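Local coordinates for protein glycosyltransferase Gtf1 (Streptococcus pneumoniae, PDB 4PQG) that belongs to the glycosyltransferases of GT-B fold, pairing two Rossmann-like domains with an extended beta-sheet domain, and has a pocket that holds uridine-5'-diphosphate, at residues I264-N268 and Y269-Q273; F283-T287 and D288-E292; E292-Q295 and E296-K300; F431-P434 and Y435-T439; K495-L498 and E499-K503. One frame throughout, in Å; residues are numbered along the deposited sequence.

How the interactions relate
Interactions 1, 2 and 3 lie in the Rossmann-like domain built on strands 244-248 and 282-285. Interactions 2 and 3 share Glu292 on helix 288-301, their centres about 10 Å apart, and interaction 1 packs against that helix, with Ile264 CD1 3.5 Å from Gln297 CD. Interaction 4 belongs to the other Rossmann-like domain, yet reaches the same helix: Gln290 CD stands 3.6 Å from Tyr435 CE2. Interaction 5, on the last helix, meets interaction 2 where Ile284 CD1 is 3.8 Å from Trp501 CH2. The side chain of Tyr270 is about 7 Å from the bound 2-acetamido-2-deoxy-beta-D-glucopyranose and about 10 Å from uridine-5'-diphosphate, and that of Thr287 about 11 Å from the latter.

Interaction 1: residues I264-N268 and Y269-Q273; sequences ILWNN and YYDYQ
Asn267 turns the chain into helix 271-275: its O accepts from Tyr270 N at 2.9 Å, closing a type I beta turn through Asn268 and Tyr269, and more weakly from Asp271 N. Tyr270 takes the N-cap position. The side chain of Asn267 repeats the grip, its OD1 accepting from Tyr269 N at 2.9 Å with an N-H...O angle of 159°, an Asx turn. With CG anti to the backbone N (chi1 -177°), the amide folds forward over the turn, the geometry for which asparagine is well suited, while ND2 reaches Glu252 O. Farther along, Gln273 NE2 donates to Tyr269 O at 2.8 Å, lying in the plane of that carbonyl.

The side chains of Trp266 and Asp271 cross nearly perpendicularly, the ring and carboxylate planes 45° apart. Carboxylate atom OD1 of Asp271 comes to the indole edge, in the ring plane, 3.3 Å from Trp266 CD1, a suitable place for a negative oxygen beside ring hydrogens. One water donates to Asp271 OD1 and accepts from Trp266 N, tying the two residues together. A second water links Asn268 O, Tyr272 N and Gln273 OE1.

Trp266 goes on to pack edge-to-face with Phe274 and against Leu294 and Gln297 of helix 288-301, whereas Tyr270 lies on Val247 of strand 244-248 and bonds through OH to Val248 O and His250 N.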
# COMPACT_ATOMS: atom_id res chain seq x y z
N ILE A 264 7.37 -21.67 17.66
CA ILE A 264 6.58 -20.61 17.07
C ILE A 264 6.88 -20.49 15.57
O ILE A 264 8.03 -20.61 15.15
CB ILE A 264 6.79 -19.26 17.78
CG1 ILE A 264 5.80 -18.22 17.24
CG2 ILE A 264 8.24 -18.79 17.67
CD1 ILE A 264 5.47 -17.11 18.21
N LEU A 265 5.83 -20.26 14.78
CA LEU A 265 6.01 -19.92 13.38
C LEU A 265 5.62 -18.46 13.21
O LEU A 265 4.46 -18.10 13.39
CB LEU A 265 5.17 -20.83 12.47
CG LEU A 265 5.02 -20.45 10.98
CD1 LEU A 265 6.35 -20.56 10.22
CD2 LEU A 265 3.96 -21.30 10.29
N TRP A 266 6.61 -17.62 12.89
CA TRP A 266 6.40 -16.20 12.58
C TRP A 266 5.73 -16.05 11.24
O TRP A 266 5.83 -16.95 10.41
CB TRP A 266 7.76 -15.49 12.51
CG TRP A 266 8.60 -15.55 13.77
CD1 TRP A 266 9.90 -16.03 13.90
CD2 TRP A 266 8.23 -15.09 15.12
NE1 TRP A 266 10.34 -15.91 15.20
CE2 TRP A 266 9.39 -15.34 15.98
CE3 TRP A 266 7.09 -14.52 15.69
CZ2 TRP A 266 9.39 -15.03 17.33
CZ3 TRP A 266 7.11 -14.19 17.06
CH2 TRP A 266 8.23 -14.45 17.86
N ASN A 267 5.06 -14.92 11.03
CA ASN A 267 4.66 -14.44 9.70
C ASN A 267 5.94 -14.32 8.86
O ASN A 267 6.96 -13.77 9.34
CB ASN A 267 4.01 -13.06 9.87
CG ASN A 267 3.48 -12.45 8.56
OD1 ASN A 267 4.08 -12.55 7.50
ND2 ASN A 267 2.36 -11.73 8.67
N ASN A 268 5.90 -14.82 7.61
CA ASN A 268 7.09 -14.76 6.75
C ASN A 268 7.69 -13.36 6.61
O ASN A 268 8.89 -13.22 6.50
CB ASN A 268 6.80 -15.32 5.34
CG ASN A 268 6.44 -16.80 5.34
OD1 ASN A 268 6.67 -17.54 6.30
ND2 ASN A 268 5.88 -17.24 4.23
N TYR A 269 6.86 -12.32 6.59
CA TYR A 269 7.37 -10.96 6.46
C TYR A 269 8.13 -10.45 7.68
O TYR A 269 8.63 -9.33 7.66
CB TYR A 269 6.25 -9.96 6.13
CG TYR A 269 5.49 -10.26 4.85
CD1 TYR A 269 6.14 -10.70 3.70
CD2 TYR A 269 4.11 -10.07 4.80
CE1 TYR A 269 5.43 -10.96 2.53
CE2 TYR A 269 3.39 -10.32 3.64
CZ TYR A 269 4.06 -10.76 2.51
OH TYR A 269 3.33 -11.02 1.38
N TYR A 270 8.20 -11.25 8.75
CA TYR A 270 8.89 -10.82 9.98
C TYR A 270 9.92 -11.80 10.51
O TYR A 270 10.69 -11.48 11.44
CB TYR A 270 7.87 -10.40 11.07
CG TYR A 270 7.17 -9.14 10.63
CD1 TYR A 270 7.88 -7.95 10.55
CD2 TYR A 270 5.85 -9.15 10.20
CE1 TYR A 270 7.29 -6.79 10.09
CE2 TYR A 270 5.24 -7.99 9.74
CZ TYR A 270 5.98 -6.82 9.68
OH TYR A 270 5.45 -5.64 9.22
N ASP A 271 9.94 -12.99 9.92
CA ASP A 271 10.81 -14.05 10.38
C ASP A 271 12.27 -13.60 10.46
O ASP A 271 12.98 -13.89 11.44
CB ASP A 271 10.71 -15.28 9.48
CG ASP A 271 11.60 -16.39 9.93
OD1 ASP A 271 11.34 -16.93 11.03
OD2 ASP A 271 12.56 -16.72 9.20
N TYR A 272 12.71 -12.91 9.41
CA TYR A 272 14.10 -12.43 9.38
C TYR A 272 14.35 -11.42 10.50
O TYR A 272 15.33 -11.53 11.25
CB TYR A 272 14.47 -11.82 8.01
CG TYR A 272 15.92 -11.37 8.03
CD1 TYR A 272 16.94 -12.30 7.82
CD2 TYR A 272 16.27 -10.05 8.33
CE1 TYR A 272 18.27 -11.92 7.87
CE2 TYR A 272 17.61 -9.66 8.38
CZ TYR A 272 18.60 -10.61 8.16
OH TYR A 272 19.91 -10.26 8.20
N GLN A 273 13.49 -10.41 10.59
CA GLN A 273 13.66 -9.34 11.56
C GLN A 273 13.61 -9.84 13.01
O GLN A 273 14.36 -9.35 13.86
CB GLN A 273 12.64 -8.22 11.34
CG GLN A 273 12.61 -7.64 9.93
CD GLN A 273 11.58 -8.34 9.04
OE1 GLN A 273 11.68 -9.54 8.76
NE2 GLN A 273 10.60 -7.58 8.60
O HOH W 1 9.34 -18.78 11.88
O HOH W 2 11.16 -11.70 7.13

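Interaction 2: residues F283-T287 and D288-E292; sequences FIVST and DRQNE
Thr287 ends the turn from strand 282-285 into helix 288-301, in whose first turn Gln290 lies, and the first helical backbone bond runs from Asn291 N to Thr287 O at 3.1 Å. This is the first half of a beta-alpha-beta crossover in a Rossmann-like sheet, with strand 308-310 completing the unit, and Thr287 is the N-cap of its helix. The threonine hydroxyl caps by accepting from Gln290 N at 3.2 Å with an N-H...O angle of 165°. OG1 stands between the backbone N and the carbonyl carbon (chi1 67°), which points it at the N-H of the first helical turn; threonine suits the place because a short hydroxyl can replace the carbonyl that a preceding turn would have supplied.

Gln290 stretches out beneath the loop, its chain extended beyond CG. Its amide is held at both ends: NE2 donates to His253 ND1 and Ala251 O, while OE1 has two waters within hydrogen-bonding distance. One of these waters also accepts from Ser286 N, and the other lies 2.7 Å from Thr287 OG1, so the buried polar ends are joined through solvent.

Below the cap, Val285 meets the aliphatic parts of Gln290 and Asn291. It sends one methyl, CG1, toward Gln290 CG at 4.1 Å, the two side chains crossing at a slant. Its two methyls let valine touch Gln290 and Asn291 at once. Asn291 ND2 and Asp288 OD1 each bond to Thr310 OG1, pinning the first turn to strand 308-310. The other methyl of Val285, CG2, lies 3.6 Å from Asn291 CB, with the two side chains at about a right angle.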
# COMPACT_ATOMS: atom_id res chain seq x y z
N PHE A 283 11.09 -2.26 17.83
CA PHE A 283 9.97 -2.63 16.98
C PHE A 283 8.80 -1.70 17.27
O PHE A 283 8.60 -1.27 18.41
CB PHE A 283 9.56 -4.08 17.21
CG PHE A 283 10.61 -5.08 16.81
CD1 PHE A 283 10.61 -5.63 15.52
CD2 PHE A 283 11.60 -5.49 17.71
CE1 PHE A 283 11.58 -6.56 15.15
CE2 PHE A 283 12.57 -6.41 17.34
CZ PHE A 283 12.55 -6.95 16.06
N ILE A 284 8.04 -1.37 16.22
CA ILE A 284 6.81 -0.59 16.35
C ILE A 284 5.59 -1.49 16.04
O ILE A 284 5.57 -2.17 15.01
CB ILE A 284 6.81 0.63 15.40
CG1 ILE A 284 8.09 1.46 15.58
CG2 ILE A 284 5.58 1.50 15.64
CD1 ILE A 284 8.20 2.64 14.61
N VAL A 285 4.61 -1.50 16.94
CA VAL A 285 3.31 -2.16 16.69
C VAL A 285 2.17 -1.18 16.88
O VAL A 285 2.33 -0.19 17.57
CB VAL A 285 3.06 -3.38 17.60
CG1 VAL A 285 4.12 -4.45 17.40
CG2 VAL A 285 2.98 -2.96 19.07
N SER A 286 1.00 -1.47 16.29
CA SER A 286 -0.10 -0.52 16.32
C SER A 286 -0.98 -0.52 17.58
O SER A 286 -1.66 0.47 17.85
CB SER A 286 -0.99 -0.68 15.09
OG SER A 286 -0.28 -0.31 13.92
N THR A 287 -0.99 -1.63 18.31
CA THR A 287 -1.82 -1.74 19.52
C THR A 287 -1.02 -2.31 20.67
O THR A 287 -0.06 -3.05 20.47
CB THR A 287 -3.01 -2.67 19.31
OG1 THR A 287 -2.55 -4.01 19.13
CG2 THR A 287 -3.85 -2.23 18.14
N ASP A 288 -1.45 -2.00 21.90
CA ASP A 288 -0.82 -2.55 23.09
C ASP A 288 -1.00 -4.06 23.22
O ASP A 288 -0.14 -4.71 23.80
CB ASP A 288 -1.35 -1.88 24.37
CG ASP A 288 -0.79 -0.49 24.57
OD1 ASP A 288 0.39 -0.25 24.22
OD2 ASP A 288 -1.53 0.36 25.10
N ARG A 289 -2.11 -4.59 22.75
CA ARG A 289 -2.30 -6.04 22.78
C ARG A 289 -1.24 -6.75 21.92
O ARG A 289 -0.67 -7.74 22.36
CB ARG A 289 -3.71 -6.43 22.35
CG ARG A 289 -4.04 -7.92 22.44
CD ARG A 289 -3.82 -8.56 23.81
NE ARG A 289 -3.90 -10.02 23.74
CZ ARG A 289 -3.25 -10.87 24.54
NH1 ARG A 289 -2.45 -10.41 25.50
NH2 ARG A 289 -3.37 -12.18 24.38
N GLN A 290 -0.96 -6.25 20.71
CA GLN A 290 0.07 -6.89 19.90
C GLN A 290 1.43 -6.72 20.56
O GLN A 290 2.26 -7.63 20.53
CB GLN A 290 0.11 -6.37 18.46
CG GLN A 290 1.05 -7.18 17.58
CD GLN A 290 0.83 -6.96 16.10
OE1 GLN A 290 0.35 -5.90 15.68
NE2 GLN A 290 1.18 -7.96 15.30
N ASN A 291 1.62 -5.55 21.17
CA ASN A 291 2.84 -5.26 21.90
C ASN A 291 3.12 -6.35 22.94
O ASN A 291 4.19 -6.97 22.93
CB ASN A 291 2.77 -3.86 22.53
CG ASN A 291 4.10 -3.38 23.08
OD1 ASN A 291 4.87 -4.16 23.65
ND2 ASN A 291 4.38 -2.09 22.92
N GLU A 292 2.14 -6.61 23.81
CA GLU A 292 2.28 -7.60 24.88
C GLU A 292 2.47 -9.02 24.35
O GLU A 292 3.31 -9.78 24.86
CB GLU A 292 1.06 -7.55 25.81
CG GLU A 292 0.83 -6.18 26.44
CD GLU A 292 -0.56 -6.04 27.03
OE1 GLU A 292 -1.11 -7.06 27.51
OE2 GLU A 292 -1.09 -4.90 27.02
O HOH W 3 0.76 -3.63 14.29
O HOH W 4 -1.64 -3.98 16.57

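Interaction 3: residues E292-Q295 and E296-K300; sequences EVLQ and EQFAK
Leu294 and Phe298 run alongside each other from the same face of the helix, with Leu294 CG 3.6 Å from Phe298 CE2 and the CD1 methyl close to the same ring atom. They are one turn apart on helix 288-301, the helix of a beta-alpha-beta unit in a Rossmann-like domain, and form the apolar stripe that helix turns toward its sheet. Leucine and phenylalanine suit this buried side, and both rest on Ile308 of strand 308-310. Leu294 has CG anti to the backbone N (chi1 -172°), which sets it beside the carbonyl carbon, facing atoms CD2 and CE2 of Phe298.

A second pair, Val293 and Gln297, is arranged in the same manner. Val293 CG1 touches the amide of Gln297, whose extended chain carries OE1 out to accept a bond from His253 NE2. The valine methyl thus packs against a polar head that is already paired.

Both pairs are positioned by the regular backbone ladder. Phe298 N donates to Leu294 O at 2.9 Å, almost in line with the carbonyl, and Gln297 N to Val293 O at 3.0 Å in the carbonyl plane. Glu296 N and Ala299 N make the equivalent bonds to Glu292 O and Gln295 O.

Farther out, Phe298 meets Phe274 edge-to-face, and Gln295 NE2 donates to Pro306 O and Gln305 OE1. On the exposed side, where glutamate is at home, a single water donates to Val293 O at 2.9 Å and to Glu296 OE1 at 2.8 Å.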
# COMPACT_ATOMS: atom_id res chain seq x y z
N GLU A 292 2.14 -6.61 23.81
CA GLU A 292 2.28 -7.60 24.88
C GLU A 292 2.47 -9.02 24.35
O GLU A 292 3.31 -9.78 24.86
CB GLU A 292 1.06 -7.55 25.81
CG GLU A 292 0.83 -6.18 26.44
CD GLU A 292 -0.56 -6.04 27.03
OE1 GLU A 292 -1.11 -7.06 27.51
OE2 GLU A 292 -1.09 -4.90 27.02
N VAL A 293 1.69 -9.38 23.34
CA VAL A 293 1.81 -10.70 22.69
C VAL A 293 3.24 -10.92 22.18
O VAL A 293 3.88 -11.91 22.51
CB VAL A 293 0.79 -10.86 21.53
CG1 VAL A 293 1.15 -12.05 20.65
CG2 VAL A 293 -0.62 -11.02 22.09
N LEU A 294 3.73 -9.96 21.41
CA LEU A 294 5.06 -10.07 20.82
C LEU A 294 6.14 -10.11 21.90
O LEU A 294 7.05 -10.95 21.84
CB LEU A 294 5.32 -8.93 19.84
CG LEU A 294 6.59 -8.97 18.98
CD1 LEU A 294 6.71 -10.26 18.19
CD2 LEU A 294 6.65 -7.74 18.07
N GLN A 295 6.03 -9.23 22.90
CA GLN A 295 7.01 -9.23 23.99
C GLN A 295 7.12 -10.62 24.64
O GLN A 295 8.22 -11.17 24.76
CB GLN A 295 6.71 -8.14 25.04
CG GLN A 295 7.93 -7.83 25.91
CD GLN A 295 8.96 -7.00 25.17
OE1 GLN A 295 8.71 -5.85 24.84
NE2 GLN A 295 10.14 -7.59 24.90
N GLU A 296 5.98 -11.18 25.02
CA GLU A 296 5.91 -12.53 25.58
C GLU A 296 6.56 -13.56 24.67
O GLU A 296 7.27 -14.46 25.15
CB GLU A 296 4.45 -12.94 25.86
CG GLU A 296 3.76 -12.11 26.95
CD GLU A 296 2.26 -12.40 27.08
OE1 GLU A 296 1.68 -13.08 26.21
OE2 GLU A 296 1.65 -11.92 28.07
N GLN A 297 6.31 -13.47 23.36
CA GLN A 297 6.84 -14.48 22.45
C GLN A 297 8.35 -14.37 22.30
O GLN A 297 9.03 -15.38 22.20
CB GLN A 297 6.12 -14.44 21.10
CG GLN A 297 4.70 -14.97 21.18
CD GLN A 297 3.84 -14.54 20.02
OE1 GLN A 297 4.12 -13.55 19.35
NE2 GLN A 297 2.80 -15.31 19.76
N PHE A 298 8.87 -13.14 22.30
CA PHE A 298 10.32 -12.95 22.30
C PHE A 298 10.97 -13.64 23.51
O PHE A 298 11.98 -14.34 23.38
CB PHE A 298 10.68 -11.46 22.22
CG PHE A 298 10.82 -10.96 20.80
CD1 PHE A 298 11.73 -11.56 19.93
CD2 PHE A 298 10.05 -9.91 20.34
CE1 PHE A 298 11.86 -11.14 18.61
CE2 PHE A 298 10.19 -9.46 19.04
CZ PHE A 298 11.09 -10.08 18.17
N ALA A 299 10.34 -13.48 24.67
CA ALA A 299 10.83 -14.07 25.92
C ALA A 299 10.70 -15.59 25.91
O ALA A 299 11.58 -16.29 26.38
CB ALA A 299 10.11 -13.47 27.12
N LYS A 300 9.59 -16.09 25.36
CA LYS A 300 9.31 -17.53 25.39
C LYS A 300 10.10 -18.33 24.35
O LYS A 300 10.53 -19.46 24.62
CB LYS A 300 7.81 -17.75 25.21
CG LYS A 300 7.31 -19.12 25.63
CD LYS A 300 5.96 -19.42 24.99
CE LYS A 300 5.06 -20.23 25.90
NZ LYS A 300 5.69 -21.53 26.25
O HOH W 5 2.28 -14.04 23.66

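Interaction 4: residues F431-P434 and Y435-T439; sequences FDVP and YGNQT
Asn437 has CG anti to its own carbonyl carbon (chi1 -81°), which swings its amide back to Phe431, and Gln438 starts the same way (chi1 -68°) before extending to Asp432. Asn437 ND2 donates to Phe431 O at 2.7 Å, in the carbonyl plane and on a lone pair. A water accepts from both Phe431 N and Asn437 ND2, so the small amide serves both ends of one residue. Gln438 NE2 reaches Asp432 OD1 at 3.1 Å from the anti side, out of the carboxylate plane, while its OE1 lies 3.4 Å from Pro434 CA.

The peptide bond from Pro434 to Tyr435 is cis, a rare non-prolyl case since it follows the proline, and brings Pro434 CB over one face of the tyrosine ring, toward its rim, 3.9 Å from the centroid in a CH-pi contact. The electron-rich face of the tyrosine suits a proline C-H, and its OH bonds to Glu252 OE2 of the other Rossmann-like domain.

Asp432 centres an inverse gamma turn, and a second water joins Val433 O to Asn437 N. Such bonds brace the loop from strand 428-431 into helix 436-440, in the Rossmann-like domain that carries the group 1 glycosyltransferase sequence of GT-B proteins.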
# COMPACT_ATOMS: atom_id res chain seq x y z
N PHE A 431 -15.93 -9.37 13.35
CA PHE A 431 -15.57 -10.52 14.16
C PHE A 431 -14.82 -10.12 15.43
O PHE A 431 -14.05 -9.14 15.43
CB PHE A 431 -14.69 -11.48 13.36
CG PHE A 431 -15.43 -12.32 12.36
CD1 PHE A 431 -16.44 -13.20 12.76
CD2 PHE A 431 -15.08 -12.27 11.01
CE1 PHE A 431 -17.09 -14.00 11.83
CE2 PHE A 431 -15.74 -13.07 10.08
CZ PHE A 431 -16.74 -13.94 10.49
N ASP A 432 -15.04 -10.88 16.51
CA ASP A 432 -14.33 -10.70 17.76
C ASP A 432 -12.94 -11.32 17.62
O ASP A 432 -12.67 -12.41 18.12
CB ASP A 432 -15.10 -11.36 18.90
CG ASP A 432 -14.61 -10.92 20.28
OD1 ASP A 432 -13.58 -10.22 20.38
OD2 ASP A 432 -15.26 -11.29 21.28
N VAL A 433 -12.05 -10.63 16.90
CA VAL A 433 -10.72 -11.15 16.61
C VAL A 433 -9.69 -10.03 16.78
O VAL A 433 -10.01 -8.87 16.54
CB VAL A 433 -10.61 -11.76 15.18
CG1 VAL A 433 -11.35 -13.10 15.11
CG2 VAL A 433 -11.10 -10.79 14.12
N PRO A 434 -8.47 -10.38 17.19
CA PRO A 434 -7.43 -9.36 17.34
C PRO A 434 -6.86 -8.89 15.99
O PRO A 434 -7.05 -9.57 14.99
CB PRO A 434 -6.37 -10.07 18.18
CG PRO A 434 -6.53 -11.51 17.86
CD PRO A 434 -7.99 -11.73 17.55
N TYR A 435 -6.22 -7.72 15.93
CA TYR A 435 -6.18 -6.75 17.03
C TYR A 435 -7.16 -5.61 16.84
O TYR A 435 -7.75 -5.11 17.81
CB TYR A 435 -4.75 -6.21 17.16
CG TYR A 435 -3.77 -7.32 17.38
CD1 TYR A 435 -3.59 -7.86 18.65
CD2 TYR A 435 -3.05 -7.86 16.31
CE1 TYR A 435 -2.71 -8.91 18.86
CE2 TYR A 435 -2.15 -8.89 16.51
CZ TYR A 435 -1.98 -9.42 17.78
OH TYR A 435 -1.11 -10.46 17.98
N GLY A 436 -7.35 -5.20 15.58
CA GLY A 436 -8.10 -3.98 15.26
C GLY A 436 -9.55 -3.93 15.70
O GLY A 436 -10.01 -2.91 16.24
N ASN A 437 -10.28 -5.01 15.47
CA ASN A 437 -11.70 -5.08 15.82
C ASN A 437 -11.90 -4.93 17.32
O ASN A 437 -12.83 -4.27 17.76
CB ASN A 437 -12.32 -6.41 15.35
CG ASN A 437 -12.69 -6.39 13.88
OD1 ASN A 437 -12.36 -5.45 13.15
ND2 ASN A 437 -13.39 -7.43 13.45
N GLN A 438 -11.00 -5.52 18.09
CA GLN A 438 -11.06 -5.42 19.54
C GLN A 438 -10.63 -4.04 20.05
O GLN A 438 -11.04 -3.63 21.13
CB GLN A 438 -10.26 -6.55 20.18
CG GLN A 438 -10.89 -7.92 19.96
CD GLN A 438 -9.95 -9.08 20.20
OE1 GLN A 438 -8.75 -8.89 20.41
NE2 GLN A 438 -10.49 -10.30 20.16
N THR A 439 -9.84 -3.31 19.25
CA THR A 439 -9.51 -1.90 19.52
C THR A 439 -10.68 -0.94 19.19
O THR A 439 -10.99 -0.02 19.97
CB THR A 439 -8.23 -1.46 18.75
OG1 THR A 439 -7.13 -2.30 19.12
CG2 THR A 439 -7.83 -0.05 19.10
O HOH W 6 -14.28 -8.71 11.05
O HOH W 7 -9.23 -7.41 14.13

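Interaction 5: residues K495-L498 and E499-K503; sequences KEIL and EKWKK
Ile497 and Trp501 make an apolar contact one turn apart on helix 494-508, the last helix of the chain, which lies against helix 24-38 of the Rossmann-like domain formed by the early part of the sequence. The two side chains leave the same face of the helix and run alongside each other, and Ile497 CG1 approaches Trp501 CD1 at 4.0 Å, at the pyrrole end of the indole. Trp501 has CG anti to its carbonyl carbon (chi1 -81°), which lays that end back along the helix. Its broad ring then packs on Val35 and Ile311 and meets Phe36 edge-to-face, while Ile497 rests on Val35 and Pro312; bulky apolar residues suit such a buried face.

The backbone keeps the pair in step. Trp501 N donates to Ile497 O at 3.0 Å in the carbonyl plane, and Lys502 N to Leu498 O at 2.7 Å. By contrast, Lys500 N and Glu499 N both make only weak bonds to Glu496 O.

Lys500 crosses Ile497 at about a right angle and lends its aliphatic part, with CD 3.8 Å from Ile497 CD1. Its ammonium stays 5.7 Å, NZ to OE1, from the carboxylate of Glu496, whose OE2 accepts from Leu493 N.

The chemistry is that of an amphipathic helix: apolar atoms meet on the covered side, while the ends of Lys502 and Lys503 lead away, to long, weak ion pairs with Glu506 and Glu507 that are probably softened by water.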
# COMPACT_ATOMS: atom_id res chain seq x y z
N LYS A 495 -3.42 14.95 16.98
CA LYS A 495 -2.74 15.66 18.08
C LYS A 495 -2.00 14.72 19.03
O LYS A 495 -0.82 14.92 19.30
CB LYS A 495 -3.70 16.61 18.80
CG LYS A 495 -4.14 17.74 17.89
CD LYS A 495 -4.93 18.83 18.60
CE LYS A 495 -5.38 19.88 17.59
NZ LYS A 495 -6.40 20.80 18.15
N GLU A 496 -2.68 13.67 19.50
CA GLU A 496 -2.03 12.65 20.34
C GLU A 496 -0.85 11.95 19.64
O GLU A 496 0.21 11.74 20.24
CB GLU A 496 -3.03 11.57 20.80
CG GLU A 496 -4.24 12.04 21.60
CD GLU A 496 -5.37 11.00 21.61
OE1 GLU A 496 -5.33 10.07 22.45
OE2 GLU A 496 -6.30 11.13 20.78
N ILE A 497 -1.04 11.57 18.37
CA ILE A 497 -0.04 10.77 17.65
C ILE A 497 1.29 11.51 17.42
O ILE A 497 2.36 10.91 17.51
CB ILE A 497 -0.59 10.16 16.34
CG1 ILE A 497 0.06 8.80 16.04
CG2 ILE A 497 -0.36 11.09 15.15
CD1 ILE A 497 -0.18 7.76 17.10
N LEU A 498 1.19 12.81 17.15
CA LEU A 498 2.34 13.70 16.97
C LEU A 498 3.27 13.65 18.17
O LEU A 498 4.49 13.62 18.02
CB LEU A 498 1.89 15.14 16.73
CG LEU A 498 1.13 15.39 15.43
CD1 LEU A 498 0.40 16.73 15.45
CD2 LEU A 498 2.07 15.31 14.23
N GLU A 499 2.67 13.65 19.36
CA GLU A 499 3.41 13.57 20.61
C GLU A 499 4.10 12.23 20.77
O GLU A 499 5.20 12.16 21.33
CB GLU A 499 2.50 13.84 21.81
CG GLU A 499 2.16 15.32 21.99
CD GLU A 499 3.40 16.17 22.17
OE1 GLU A 499 4.27 15.81 23.01
OE2 GLU A 499 3.53 17.19 21.46
N LYS A 500 3.46 11.17 20.30
CA LYS A 500 4.07 9.84 20.37
C LYS A 500 5.30 9.79 19.46
O LYS A 500 6.34 9.27 19.85
CB LYS A 500 3.08 8.74 20.00
CG LYS A 500 1.86 8.68 20.91
CD LYS A 500 1.01 7.44 20.69
CE LYS A 500 -0.35 7.57 21.35
NZ LYS A 500 -0.25 7.62 22.84
N TRP A 501 5.17 10.36 18.26
CA TRP A 501 6.28 10.39 17.30
C TRP A 501 7.37 11.32 17.77
O TRP A 501 8.54 10.91 17.85
CB TRP A 501 5.78 10.74 15.90
CG TRP A 501 5.20 9.54 15.17
CD1 TRP A 501 3.87 9.30 14.85
CD2 TRP A 501 5.93 8.37 14.66
NE1 TRP A 501 3.73 8.11 14.19
CE2 TRP A 501 4.92 7.49 14.05
CE3 TRP A 501 7.26 7.97 14.65
CZ2 TRP A 501 5.26 6.28 13.46
CZ3 TRP A 501 7.59 6.74 14.05
CH2 TRP A 501 6.61 5.92 13.47
N LYS A 502 7.00 12.55 18.11
CA LYS A 502 7.91 13.51 18.71
C LYS A 502 8.72 12.87 19.84
O LYS A 502 9.94 12.92 19.83
CB LYS A 502 7.14 14.74 19.22
CG LYS A 502 7.97 15.98 19.47
CD LYS A 502 7.06 17.16 19.81
CE LYS A 502 7.82 18.31 20.47
NZ LYS A 502 8.69 19.05 19.51
N LYS A 503 8.03 12.23 20.79
CA LYS A 503 8.70 11.54 21.90
C LYS A 503 9.71 10.49 21.43
O LYS A 503 10.83 10.42 21.93
CB LYS A 503 7.67 10.91 22.84
CG LYS A 503 8.23 10.22 24.08
CD LYS A 503 7.12 9.52 24.86
CE LYS A 503 7.59 9.00 26.22
NZ LYS A 503 8.53 7.85 26.13